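Arsenic responsive repressor ArsR (Corynebacterium glutamicum ATCC 13032, PDB 6J0E) probably represses transcription of arsenic-resistance genes as a dimeric DNA-binding regulator, being released from DNA when it binds trivalent arsenic. Local coordinates at residues 3-9 against 115-121; 34-38 against 81-86; 55-60 against 96-100. All coordinates share one frame; numbering follows the deposited sequence. Where two conformers were deposited one is given.

Contact 1: residues 3-9 against 115-121; sequences TLHTIQL and GSMELLE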
ATOM      1  N   THR B   3      -5.625  -9.441 -18.738  1.00 20.98           N
ATOM      2  CA  THR B   3      -4.284  -8.990 -18.282  1.00 23.17           C
ATOM      3  C   THR B   3      -4.415  -8.015 -17.063  1.00 21.62           C
ATOM      4  O   THR B   3      -5.277  -7.157 -17.092  1.00 18.96           O
ATOM      5  CB  THR B   3      -3.499  -8.393 -19.486  1.00 29.65           C
ATOM      6  OG1 THR B   3      -2.216  -8.003 -19.050  1.00 35.22           O
ATOM      7  CG2 THR B   3      -4.245  -7.185 -20.198  1.00 28.76           C
ATOM      8  N   LEU B   4      -3.566  -8.147 -16.029  1.00 18.86           N
ATOM      9  CA  LEU B   4      -3.559  -7.126 -14.975  1.00 17.61           C
ATOM     10  C   LEU B   4      -3.079  -5.788 -15.464  1.00 16.68           C
ATOM     11  O   LEU B   4      -2.117  -5.666 -16.136  1.00 19.62           O
ATOM     12  CB  LEU B   4      -2.683  -7.549 -13.776  1.00 19.59           C
ATOM     13  CG  LEU B   4      -2.812  -6.675 -12.527  1.00 22.10           C
ATOM     14  CD1 LEU B   4      -4.148  -6.768 -11.865  1.00 20.14           C
ATOM     15  CD2 LEU B   4      -1.688  -7.026 -11.545  1.00 22.74           C
ATOM     16  N   HIS B   5      -3.714  -4.703 -15.022  1.00 14.68           N
ATOM     17  CA  HIS B   5      -3.322  -3.353 -15.592  1.00 16.88           C
ATOM     18  C   HIS B   5      -3.492  -2.350 -14.452  1.00 12.48           C
ATOM     19  O   HIS B   5      -4.521  -2.369 -13.763  1.00 11.17           O
ATOM     20  CB  HIS B   5      -4.266  -2.974 -16.723  1.00 17.56           C
ATOM     21  CG  HIS B   5      -3.954  -1.697 -17.435  1.00 22.30           C
ATOM     22  ND1 HIS B   5      -4.939  -0.920 -18.030  1.00 24.85           N
ATOM     23  CD2 HIS B   5      -2.777  -1.031 -17.628  1.00 24.95           C
ATOM     24  CE1 HIS B   5      -4.378   0.162 -18.561  1.00 25.59           C
ATOM     25  NE2 HIS B   5      -3.073   0.137 -18.309  1.00 22.47           N
ATOM     26  N   THR B   6      -2.475  -1.570 -14.155  1.00 12.83           N
ATOM     27  CA  THR B   6      -2.744  -0.406 -13.308  1.00 11.74           C
ATOM     28  C   THR B   6      -3.192   0.722 -14.177  1.00 11.81           C
ATOM     29  O   THR B   6      -2.471   1.107 -15.080  1.00 15.71           O
ATOM     30  CB  THR B   6      -1.441  -0.058 -12.501  1.00 10.04           C
ATOM     31  OG1 THR B   6      -1.091  -1.083 -11.621  1.00 11.44           O
ATOM     32  CG2 THR B   6      -1.659   1.317 -11.727  1.00  9.85           C
ATOM     33  N   ILE B   7      -4.334   1.275 -13.914  1.00 11.49           N
ATOM     34  CA  ILE B   7      -4.962   2.312 -14.714  1.00 14.44           C
ATOM     35  C   ILE B   7      -4.891   3.603 -13.918  1.00 15.06           C
ATOM     36  O   ILE B   7      -5.030   3.547 -12.658  1.00 13.01           O
ATOM     37  CB  ILE B   7      -6.414   2.008 -15.006  1.00 16.27           C
ATOM     38  CG1 ILE B   7      -7.311   1.738 -13.784  1.00 19.92           C
ATOM     39  CG2 ILE B   7      -6.453   0.798 -15.960  1.00 20.49           C
ATOM     40  CD1 ILE B   7      -8.795   1.948 -14.100  1.00 21.10           C
ATOM     41  N   GLN B   8      -4.760   4.741 -14.598  1.00 16.66           N
ATOM     42  CA  GLN B   8      -4.924   6.083 -13.961  1.00 16.15           C
ATOM     43  C   GLN B   8      -6.383   6.449 -13.816  1.00 14.23           C
ATOM     44  O   GLN B   8      -7.227   6.244 -14.752  1.00 17.46           O
ATOM     45  CB  GLN B   8      -4.225   7.195 -14.775  1.00 19.07           C
ATOM     46  CG  GLN B   8      -2.774   6.831 -14.927  1.00 22.95           C
ATOM     47  CD  GLN B   8      -2.053   6.866 -13.612  1.00 22.45           C
ATOM     48  OE1 GLN B   8      -2.165   7.813 -12.901  1.00 31.29           O
ATOM     49  NE2 GLN B   8      -1.342   5.816 -13.285  1.00 21.86           N
ATOM     50  N   LEU B   9      -6.757   7.065 -12.717  1.00 11.54           N
ATOM     51  CA  LEU B   9      -8.104   7.441 -12.443  1.00 13.65           C
ATOM     52  C   LEU B   9      -8.286   9.002 -12.583  1.00 19.84           C
ATOM     53  O   LEU B   9      -8.263   9.781 -11.582  1.00 19.68           O
ATOM     54  CB  LEU B   9      -8.576   6.931 -11.108  1.00 14.48           C
ATOM     55  CG  LEU B   9      -8.726   5.432 -11.021  1.00 17.56           C
ATOM     56  CD1 LEU B   9      -8.888   5.107  -9.565  1.00 18.76           C
ATOM     57  CD2 LEU B   9      -9.900   4.941 -11.823  1.00 16.66           C
ATOM     58  N   GLY B 115      -5.036   7.657  -6.993  1.00  7.61           N
ATOM     59  CA  GLY B 115      -4.927   8.114  -8.417  1.00  8.18           C
ATOM     60  C   GLY B 115      -4.794   6.962  -9.415  1.00 10.15           C
ATOM     61  O   GLY B 115      -4.733   7.237 -10.577  1.00  7.39           O
ATOM     62  N   SER B 116      -4.820   5.728  -8.974  1.00  8.81           N
ATOM     63  CA  SER B 116      -4.639   4.570  -9.887  0.85  9.26           C
ATOM     64  C   SER B 116      -5.121   3.365  -9.111  1.00  7.99           C
ATOM     65  O   SER B 116      -5.285   3.403  -7.860  1.00  5.13           O
ATOM     66  CB  SER B 116      -3.222   4.404 -10.380  0.85  8.32           C
ATOM     67  OG  SER B 116      -2.208   3.918  -9.453  0.85  6.88           O
ATOM     68  N   MET B 117      -5.425   2.301  -9.851  1.00  7.58           N
ATOM     69  CA  MET B 117      -5.936   1.096  -9.285  1.00  9.07           C
ATOM     70  C   MET B 117      -5.594  -0.042 -10.258  1.00  8.73           C
ATOM     71  O   MET B 117      -5.381   0.238 -11.397  1.00  8.50           O
ATOM     72  CB  MET B 117      -7.445   1.157  -9.049  1.00 11.46           C
ATOM     73  CG  MET B 117      -8.293   1.324 -10.267  1.00 17.22           C
ATOM     74  SD  MET B 117     -10.053   1.215  -9.951  1.00 22.73           S
ATOM     75  CE  MET B 117     -10.380  -0.472  -9.494  1.00 21.71           C
ATOM     76  N   GLU B 118      -5.643  -1.243  -9.723  1.00  7.97           N
ATOM     77  CA  GLU B 118      -5.404  -2.520 -10.503  1.00 10.36           C
ATOM     78  C   GLU B 118      -6.680  -3.111 -10.834  1.00 12.85           C
ATOM     79  O   GLU B 118      -7.464  -3.454  -9.926  1.00 17.59           O
ATOM     80  CB  GLU B 118      -4.400  -3.455  -9.698  1.00 13.30           C
ATOM     81  CG  GLU B 118      -2.997  -3.029  -9.789  1.00 13.91           C
ATOM     82  CD  GLU B 118      -2.718  -1.702  -8.958  1.00 12.16           C
ATOM     83  OE1 GLU B 118      -3.317  -1.876  -7.709  1.00 12.35           O
ATOM     84  OE2 GLU B 118      -2.227  -0.765  -9.424  1.00 13.54           O
ATOM     85  N   LEU B 119      -6.837  -3.482 -12.117  1.00  9.04           N
ATOM     86  CA  LEU B 119      -7.946  -4.295 -12.591  1.00 10.95           C
ATOM     87  C   LEU B 119      -7.428  -5.176 -13.711  1.00  9.95           C
ATOM     88  O   LEU B 119      -6.326  -5.129 -14.125  1.00  9.53           O
ATOM     89  CB  LEU B 119      -9.098  -3.423 -12.964  1.00 12.86           C
ATOM     90  CG  LEU B 119      -9.070  -2.355 -14.050  1.00 15.46           C
ATOM     91  CD1 LEU B 119      -8.979  -2.963 -15.375  1.00 21.87           C
ATOM     92  CD2 LEU B 119     -10.300  -1.571 -14.045  1.00 17.44           C
ATOM     93  N   LEU B 120      -8.293  -6.077 -14.130  1.00 11.47           N
ATOM     94  CA  LEU B 120      -8.017  -7.002 -15.283  1.00 11.76           C
ATOM     95  C   LEU B 120      -8.678  -6.403 -16.541  1.00 11.51           C
ATOM     96  O   LEU B 120      -9.732  -5.841 -16.462  1.00 10.39           O
ATOM     97  CB  LEU B 120      -8.598  -8.368 -15.016  1.00 13.76           C
ATOM     98  CG  LEU B 120      -8.041  -9.129 -13.818  1.00 16.30           C
ATOM     99  CD1 LEU B 120      -8.798 -10.482 -13.548  1.00 19.35           C
ATOM    100  CD2 LEU B 120      -6.545  -9.396 -14.008  1.00 19.81           C
ATOM    101  N   GLU B 121      -7.929  -6.399 -17.619  1.00 12.08           N
ATOM    102  CA  GLU B 121      -8.400  -5.941 -18.913  1.00 13.81           C
ATOM    103  C   GLU B 121      -8.702  -7.178 -19.774  1.00 12.51           C
ATOM    104  O   GLU B 121      -7.884  -8.087 -19.841  1.00 11.20           O
ATOM    105  CB  GLU B 121      -7.363  -5.127 -19.644  1.00 15.15           C
ATOM    106  CG  GLU B 121      -6.839  -3.787 -18.980  1.00 16.88           C
ATOM    107  CD  GLU B 121      -7.819  -2.645 -19.058  1.00 17.72           C
ATOM    108  OE1 GLU B 121      -8.959  -2.780 -19.470  1.00 20.04           O
ATOM    109  OE2 GLU B 121      -7.507  -1.548 -18.609  1.00 20.57           O
TER
HETATM  110  O   HOH W   1       0.390   4.539 -11.106  1.00 17.12           O
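Glu121 reaches across to His5, where its OE2 takes a hydrogen bond from ND1 at 2.7 Å. The oxygen lies in the imidazole plane and uses its anti lone pair, while ring and carboxylate planes are turned 45° from each other. A bend of the glutamate at chi2 (-75°) swings the carboxylate toward the ring, and Glu121 CG rests 3.5 Å from His5 CB. The bond restrains rotation of the imidazole; OE1 is hydrogen-bonded by His124, probably a tag histidine, of the second subunit. Leu120 and Glu121, directly before the C-terminal histidines, probably also come from the expression tag. Glu121 N donates to Thr3 O (2.8 Å), within an antiparallel pair formed by strands 4-8 and 116-125 from the two ends of the chain. Leu120 and Glu121 pair in parallel with a strand of the second subunit, so in this crystal structure the sheet crosses the dimer interface. Further along, Ile7 N donates to Met117 O at 2.9 Å. Their side chains lie alongside and point the same way, with Ile7 CG1 3.7 Å from Met117 CG. Ile7 CD1 meets Leu119 CD2 (3.8 Å), and Leu9 lays CD1 across Met117 CG.

Contact 2: residues 34-38 against 81-86; sequences LFKVL and MTEAGF
The phenyl ring of Phe86 is inserted against one side of helix 28-38, and three residues of that helix meet it from different directions. Leu38 lies over a face: its CD2 is 4.2 Å from the centroid of the Phe86 ring and 21° off the normal, a CH-pi contact displaced toward the rim, and its CG touches Phe86 CZ at 3.7 Å. Val37 comes to the edge instead. With CG1 anti to the backbone N (chi1 171°), that methyl sits near the ring plane, 3.7 Å from Phe86 CE2, and the two side chains slide past each other in opposite directions. Leu34 O is also near the ring plane, while the Leu34 and Phe86 side chains cross at a slant, with Leu34 CD2 3.8 Å from Phe86 CZ. In the winged helix-turn-helix fold of the ArsR family, helix 71-83 is probably the DNA-recognition helix. It ends in a Schellman motif, with Gly85 at positive phi, Gly85 N bonded to Thr82 O and Phe86 N weakly to Met81 O. Ala84 points its CB toward helix 28-38, meeting Leu34 CD2 at 4.0 Å and Val37 CG2 at 4.1 Å. Phe105 meets the Phe86 ring with planes about 35° apart, Leu108 of helix 102-111 touches both Phe86 and Leu38, and Leu38 also packs on Phe35 of the second subunit.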
ATOM      1  N   LEU B  34       0.412   1.036  11.273  1.00  7.45           N
ATOM      2  CA  LEU B  34       0.700  -0.162  10.530  1.00  8.04           C
ATOM      3  C   LEU B  34       1.813   0.049   9.544  1.00  7.15           C
ATOM      4  O   LEU B  34       2.578  -0.841   9.247  1.00  8.29           O
ATOM      5  CB  LEU B  34      -0.610  -0.658   9.828  1.00  9.17           C
ATOM      6  CG  LEU B  34      -1.720  -1.176  10.804  1.00 10.24           C
ATOM      7  CD1 LEU B  34      -2.914  -1.594   9.972  1.00 10.93           C
ATOM      8  CD2 LEU B  34      -1.170  -2.389  11.541  1.00 11.09           C
ATOM      9  N   PHE B  35       1.858   1.187   8.777  1.00  7.05           N
ATOM     10  CA  PHE B  35       2.920   1.392   7.844  1.00  8.84           C
ATOM     11  C   PHE B  35       4.311   1.505   8.552  1.00  8.31           C
ATOM     12  O   PHE B  35       5.323   1.062   8.047  1.00  7.64           O
ATOM     13  CB  PHE B  35       2.650   2.704   7.029  1.00  7.57           C
ATOM     14  CG  PHE B  35       1.545   2.573   6.061  1.00  7.57           C
ATOM     15  CD1 PHE B  35       1.531   1.531   5.198  1.00  6.74           C
ATOM     16  CD2 PHE B  35       0.566   3.572   5.942  1.00  8.31           C
ATOM     17  CE1 PHE B  35       0.473   1.483   4.248  1.00  7.23           C
ATOM     18  CE2 PHE B  35      -0.490   3.523   4.954  1.00  7.56           C
ATOM     19  CZ  PHE B  35      -0.488   2.461   4.160  1.00  8.06           C
ATOM     20  N   LYS B  36       4.311   2.012   9.811  1.00  9.28           N
ATOM     21  CA  LYS B  36       5.489   2.136  10.616  1.00 10.84           C
ATOM     22  C   LYS B  36       6.035   0.727  10.955  1.00 11.66           C
ATOM     23  O   LYS B  36       7.228   0.486  10.743  1.00 14.78           O
ATOM     24  CB  LYS B  36       5.133   3.025  11.852  1.00 14.11           C
ATOM     25  CG  LYS B  36       6.300   3.223  12.741  1.00 16.91           C
ATOM     26  CD  LYS B  36       5.892   4.267  13.777  1.00 19.68           C
ATOM     27  CE  LYS B  36       7.075   5.045  14.187  1.00 27.19           C
ATOM     28  NZ  LYS B  36       8.079   4.110  14.757  1.00 29.53           N
ATOM     29  N   VAL B  37       5.100  -0.212  11.219  1.00 12.44           N
ATOM     30  CA  VAL B  37       5.425  -1.568  11.462  1.00 11.91           C
ATOM     31  C   VAL B  37       6.083  -2.184  10.228  1.00 12.11           C
ATOM     32  O   VAL B  37       6.999  -2.921  10.325  1.00 11.84           O
ATOM     33  CB  VAL B  37       4.206  -2.416  11.902  1.00 12.92           C
ATOM     34  CG1 VAL B  37       4.583  -3.890  11.929  1.00 13.24           C
ATOM     35  CG2 VAL B  37       3.761  -2.014  13.251  1.00 13.22           C
ATOM     36  N   LEU B  38       5.561  -1.865   9.055  1.00 10.51           N
ATOM     37  CA  LEU B  38       6.064  -2.322   7.812  1.00 11.72           C
ATOM     38  C   LEU B  38       7.377  -1.656   7.375  1.00 12.03           C
ATOM     39  O   LEU B  38       8.034  -2.098   6.480  1.00 17.56           O
ATOM     40  CB  LEU B  38       5.027  -2.140   6.705  1.00 10.75           C
ATOM     41  CG  LEU B  38       3.783  -3.017   6.795  1.00  9.87           C
ATOM     42  CD1 LEU B  38       2.931  -2.666   5.607  1.00 10.23           C
ATOM     43  CD2 LEU B  38       4.216  -4.553   6.643  1.00 11.26           C
ATOM     44  N   MET B  81       4.780  -8.286  14.217  1.00  9.70           N
ATOM     45  CA  MET B  81       3.878  -8.417  13.134  1.00  9.24           C
ATOM     46  C   MET B  81       2.527  -9.060  13.527  1.00  8.63           C
ATOM     47  O   MET B  81       1.492  -8.722  13.013  1.00 10.38           O
ATOM     48  CB  MET B  81       4.487  -9.093  11.942  1.00 12.48           C
ATOM     49  CG  MET B  81       5.466  -8.143  11.290  1.00 18.92           C
ATOM     50  SD  MET B  81       5.952  -9.040   9.836  1.00 32.91           S
ATOM     51  CE  MET B  81       7.243  -9.925  10.580  1.00 12.92           C
ATOM     52  N   THR B  82       2.619 -10.017  14.441  1.00  8.17           N
ATOM     53  CA  THR B  82       1.409 -10.653  15.008  1.00  8.69           C
ATOM     54  C   THR B  82       0.619  -9.591  15.916  1.00  9.63           C
ATOM     55  O   THR B  82      -0.529  -9.630  15.845  1.00  7.66           O
ATOM     56  CB  THR B  82       1.803 -11.848  15.838  1.00  9.28           C
ATOM     57  OG1 THR B  82       2.385 -12.849  14.980  1.00 10.05           O
ATOM     58  CG2 THR B  82       0.613 -12.472  16.515  1.00  8.90           C
ATOM     59  N   GLU B  83       1.302  -8.807  16.710  1.00  9.21           N
ATOM     60  CA  GLU B  83       0.589  -7.846  17.574  1.00 11.45           C
ATOM     61  C   GLU B  83      -0.098  -6.850  16.608  1.00 12.56           C
ATOM     62  O   GLU B  83      -1.138  -6.218  16.927  1.00 14.62           O
ATOM     63  CB  GLU B  83       1.566  -7.211  18.497  1.00 13.19           C
ATOM     64  CG  GLU B  83       1.965  -8.169  19.603  1.00 16.63           C
ATOM     65  CD  GLU B  83       3.231  -7.836  20.287  1.00 16.53           C
ATOM     66  OE1 GLU B  83       3.528  -8.518  21.303  1.00 21.10           O
ATOM     67  OE2 GLU B  83       3.861  -6.849  19.979  1.00 19.44           O
ATOM     68  N   ALA B  84       0.546  -6.562  15.497  1.00  9.71           N
ATOM     69  CA  ALA B  84      -0.043  -5.595  14.539  1.00  9.00           C
ATOM     70  C   ALA B  84      -1.213  -6.119  13.787  1.00 12.18           C
ATOM     71  O   ALA B  84      -1.935  -5.369  13.112  1.00 13.56           O
ATOM     72  CB  ALA B  84       1.027  -5.014  13.663  1.00  9.75           C
ATOM     73  N   GLY B  85      -1.347  -7.459  13.742  1.00 11.47           N
ATOM     74  CA  GLY B  85      -2.439  -8.121  13.058  1.00 10.34           C
ATOM     75  C   GLY B  85      -2.087  -8.608  11.630  1.00 10.06           C
ATOM     76  O   GLY B  85      -2.979  -9.081  10.889  1.00  9.75           O
ATOM     77  N   PHE B  86      -0.814  -8.417  11.164  1.00  8.11           N
ATOM     78  CA  PHE B  86      -0.410  -8.948   9.906  1.00  9.83           C
ATOM     79  C   PHE B  86      -0.365 -10.481   9.811  1.00  9.18           C
ATOM     80  O   PHE B  86      -0.441 -11.049   8.721  1.00  7.97           O
ATOM     81  CB  PHE B  86       0.944  -8.396   9.449  1.00 10.24           C
ATOM     82  CG  PHE B  86       0.932  -6.870   9.219  1.00  9.70           C
ATOM     83  CD1 PHE B  86       0.040  -6.360   8.297  1.00 14.28           C
ATOM     84  CD2 PHE B  86       1.758  -6.033   9.909  1.00 11.49           C
ATOM     85  CE1 PHE B  86      -0.026  -4.968   8.098  1.00 15.10           C
ATOM     86  CE2 PHE B  86       1.681  -4.635   9.719  1.00 11.43           C
ATOM     87  CZ  PHE B  86       0.864  -4.153   8.791  1.00 12.38           C
TER

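Contact 3: residues 55-60 against 96-100; sequences CGPVSV and VLHRV. With ARS (arsenic), chain C.
The wing of the winged helix-turn-helix domain is built from strands 87-92 and 95-100, and the short, weakly bonded strand 58-59 adds a third, antiparallel strand just before helix 60-67. Pairing centres on Val58 and His98, a hydrogen-bonded pair: Val58 N donates to His98 O at 2.9 Å, and His98 N returns a nearly straight bond (173°) to Val58 O at 2.7 Å. Val58 O accepts a second time, from a water at 3.0 Å that also donates to Val96 O, so one carbonyl is gripped by both strand and solvent. Outside this pair, Leu97 spreads its two branches over residues 57-59. Its CD1 lies against the ring of Pro57, and Leu97 CD2 approaches Ser59 N at 3.5 Å. Leu97 CB is 3.6 Å from Pro57 CB. Ser59 itself is the N-cap of helix 60-67, its OG accepting from Glu62 N. Arg99 turns its CB to Pro57, but its guanidinium leads away to a salt bridge with Asp88. At the far end Cys55 belongs, with Ala51 and Gly54, to the pocket that holds arsenic, and Cys15 of the second subunit packs on it. The crowded chi1 of Val100 (76°) places CG1 between its backbone N and carbonyl carbon, where this methyl touches Cys55 SG at 3.4 Å.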
ATOM      1  N   CYS B  55       1.709 -18.684   1.295  1.00 20.38           N
ATOM      2  CA  CYS B  55       1.031 -18.191   2.497  1.00 21.62           C
ATOM      3  C   CYS B  55       0.613 -19.246   3.500  1.00 21.43           C
ATOM      4  O   CYS B  55      -0.199 -18.975   4.398  1.00 21.43           O
ATOM      5  CB  CYS B  55      -0.187 -17.301   2.132  1.00 23.57           C
ATOM      6  SG  CYS B  55       0.265 -15.641   1.511  1.00 23.63           S
ATOM      7  N   GLY B  56       1.196 -20.409   3.399  1.00 18.67           N
ATOM      8  CA  GLY B  56       1.046 -21.411   4.463  1.00 20.89           C
ATOM      9  C   GLY B  56       1.678 -21.011   5.749  1.00 18.17           C
ATOM     10  O   GLY B  56       2.560 -20.211   5.746  1.00 14.95           O
ATOM     11  N   PRO B  57       1.220 -21.596   6.846  1.00 19.00           N
ATOM     12  CA  PRO B  57       1.838 -21.371   8.109  1.00 16.75           C
ATOM     13  C   PRO B  57       3.216 -21.931   8.162  1.00 16.17           C
ATOM     14  O   PRO B  57       3.411 -23.020   7.658  1.00 16.55           O
ATOM     15  CB  PRO B  57       0.845 -22.095   9.092  1.00 19.12           C
ATOM     16  CG  PRO B  57       0.196 -23.103   8.288  1.00 21.10           C
ATOM     17  CD  PRO B  57      -0.056 -22.365   7.022  1.00 18.25           C
ATOM     18  N   VAL B  58       4.176 -21.188   8.719  1.00 16.14           N
ATOM     19  CA  VAL B  58       5.590 -21.576   8.784  1.00 15.68           C
ATOM     20  C   VAL B  58       6.044 -21.417  10.258  1.00 15.77           C
ATOM     21  O   VAL B  58       5.616 -20.491  10.941  1.00 12.42           O
ATOM     22  CB  VAL B  58       6.345 -20.693   7.751  1.00 21.08           C
ATOM     23  CG1 VAL B  58       7.841 -20.834   7.816  1.00 20.88           C
ATOM     24  CG2 VAL B  58       5.872 -21.025   6.315  1.00 21.80           C
ATOM     25  N   SER B  59       6.913 -22.302  10.743  1.00 14.90           N
ATOM     26  CA  SER B  59       7.571 -22.129  12.038  1.00 13.59           C
ATOM     27  C   SER B  59       8.746 -21.136  12.055  1.00 13.07           C
ATOM     28  O   SER B  59       9.424 -20.928  11.076  1.00 12.89           O
ATOM     29  CB  SER B  59       8.107 -23.456  12.562  1.00 17.28           C
ATOM     30  OG  SER B  59       9.168 -23.839  11.729  1.00 19.05           O
ATOM     31  N   VAL B  60       9.009 -20.598  13.220  1.00 14.74           N
ATOM     32  CA  VAL B  60      10.233 -19.789  13.379  1.00 17.64           C
ATOM     33  C   VAL B  60      11.496 -20.517  12.911  1.00 17.36           C
ATOM     34  O   VAL B  60      12.316 -19.911  12.225  1.00 16.37           O
ATOM     35  CB  VAL B  60      10.374 -19.294  14.786  1.00 21.56           C
ATOM     36  CG1 VAL B  60      11.593 -18.380  14.910  1.00 19.82           C
ATOM     37  CG2 VAL B  60       9.136 -18.530  15.146  1.00 22.26           C
ATOM     38  N   VAL B  96       4.220 -24.028  17.388  1.00 17.59           N
ATOM     39  CA  VAL B  96       3.519 -22.782  16.958  1.00 17.38           C
ATOM     40  C   VAL B  96       3.980 -22.400  15.533  1.00 15.65           C
ATOM     41  O   VAL B  96       5.174 -22.203  15.317  1.00 15.49           O
ATOM     42  CB  VAL B  96       3.862 -21.611  17.855  1.00 16.50           C
ATOM     43  CG1 VAL B  96       3.284 -20.306  17.276  1.00 18.09           C
ATOM     44  CG2 VAL B  96       3.332 -21.780  19.308  1.00 19.72           C
ATOM     45  N   LEU B  97       3.018 -22.289  14.570  1.00 11.90           N
ATOM     46  CA  LEU B  97       3.318 -21.769  13.209  1.00 12.08           C
ATOM     47  C   LEU B  97       2.772 -20.336  13.087  1.00 13.35           C
ATOM     48  O   LEU B  97       1.869 -19.925  13.807  1.00 10.26           O
ATOM     49  CB  LEU B  97       2.696 -22.574  12.170  1.00 10.94           C
ATOM     50  CG  LEU B  97       2.984 -24.089  12.313  1.00 12.71           C
ATOM     51  CD1 LEU B  97       2.199 -24.837  11.290  1.00 11.78           C
ATOM     52  CD2 LEU B  97       4.445 -24.307  12.252  1.00 11.78           C
ATOM     53  N   HIS B  98       3.342 -19.563  12.146  1.00 10.60           N
ATOM     54  CA  HIS B  98       2.802 -18.224  11.861  1.00 11.66           C
ATOM     55  C   HIS B  98       2.277 -18.153  10.470  1.00 12.69           C
ATOM     56  O   HIS B  98       2.884 -18.694   9.556  1.00 10.69           O
ATOM     57  CB  HIS B  98       3.973 -17.287  12.020  1.00 12.81           C
ATOM     58  CG  HIS B  98       4.150 -16.871  13.416  1.00 16.59           C
ATOM     59  ND1 HIS B  98       4.909 -17.557  14.268  1.00 15.44           N
ATOM     60  CD2 HIS B  98       3.636 -15.825  14.120  1.00 20.76           C
ATOM     61  CE1 HIS B  98       4.899 -16.992  15.457  1.00 16.30           C
ATOM     62  NE2 HIS B  98       4.194 -15.875  15.378  1.00 20.21           N
ATOM     63  N   ARG B  99       1.102 -17.531  10.286  1.00 12.21           N
ATOM     64  CA  ARG B  99       0.575 -17.395   8.947  1.00 15.90           C
ATOM     65  C   ARG B  99       0.113 -15.949   8.732  1.00 15.95           C
ATOM     66  O   ARG B  99      -0.497 -15.284   9.594  1.00 13.74           O
ATOM     67  CB  ARG B  99      -0.572 -18.323   8.635  1.00 18.67           C
ATOM     68  CG  ARG B  99      -1.569 -18.306   9.718  1.00 20.43           C
ATOM     69  CD  ARG B  99      -2.992 -18.695   9.173  1.00 22.89           C
ATOM     70  NE  ARG B  99      -3.890 -18.370  10.269  1.00 23.50           N
ATOM     71  CZ  ARG B  99      -5.135 -18.780  10.414  1.00 27.37           C
ATOM     72  NH1 ARG B  99      -5.701 -19.547   9.509  1.00 34.87           N
ATOM     73  NH2 ARG B  99      -5.777 -18.422  11.506  1.00 26.92           N
ATOM     74  N   VAL B 100       0.388 -15.511   7.548  1.00 15.39           N
ATOM     75  CA  VAL B 100      -0.090 -14.219   7.127  1.00 16.33           C
ATOM     76  C   VAL B 100      -1.631 -14.158   7.112  1.00 15.29           C
ATOM     77  O   VAL B 100      -2.377 -15.089   6.781  1.00 14.16           O
ATOM     78  CB  VAL B 100       0.528 -13.806   5.820  1.00 22.18           C
ATOM     79  CG1 VAL B 100      -0.079 -14.519   4.702  1.00 27.32           C
ATOM     80  CG2 VAL B 100       0.346 -12.290   5.687  1.00 23.54           C
TER
HETATM   81 AS   ARS C 201       0.240 -16.152  -0.736  1.00 24.30          AS
HETATM   82  O   HOH W   2       6.124 -19.595  13.810  1.00 33.93           O

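In the fold
Contacts 2 and 3 both belong to the winged helix-turn-helix domain and touch each other, their centres 16 Å apart: Thr82 OG1 lies 3.3 Å from His98 CD2, and Phe86 O lies 3.4 Å from Val100 CG2. Contact 1 joins the two ends of the chain on the opposite side of its centre, with its own centre 27 Å from that of contact 2 and 31 Å from that of contact 3. Arsenic bears on them unequally. Contact 3 supplies Cys55 to the pocket, Gly115 of contact 1 lies about 5 Å (nearest atoms) from a different bound arsenic, and the Phe86 side chain is about 13 Å from the arsenic at Cys55. All three reach the second subunit.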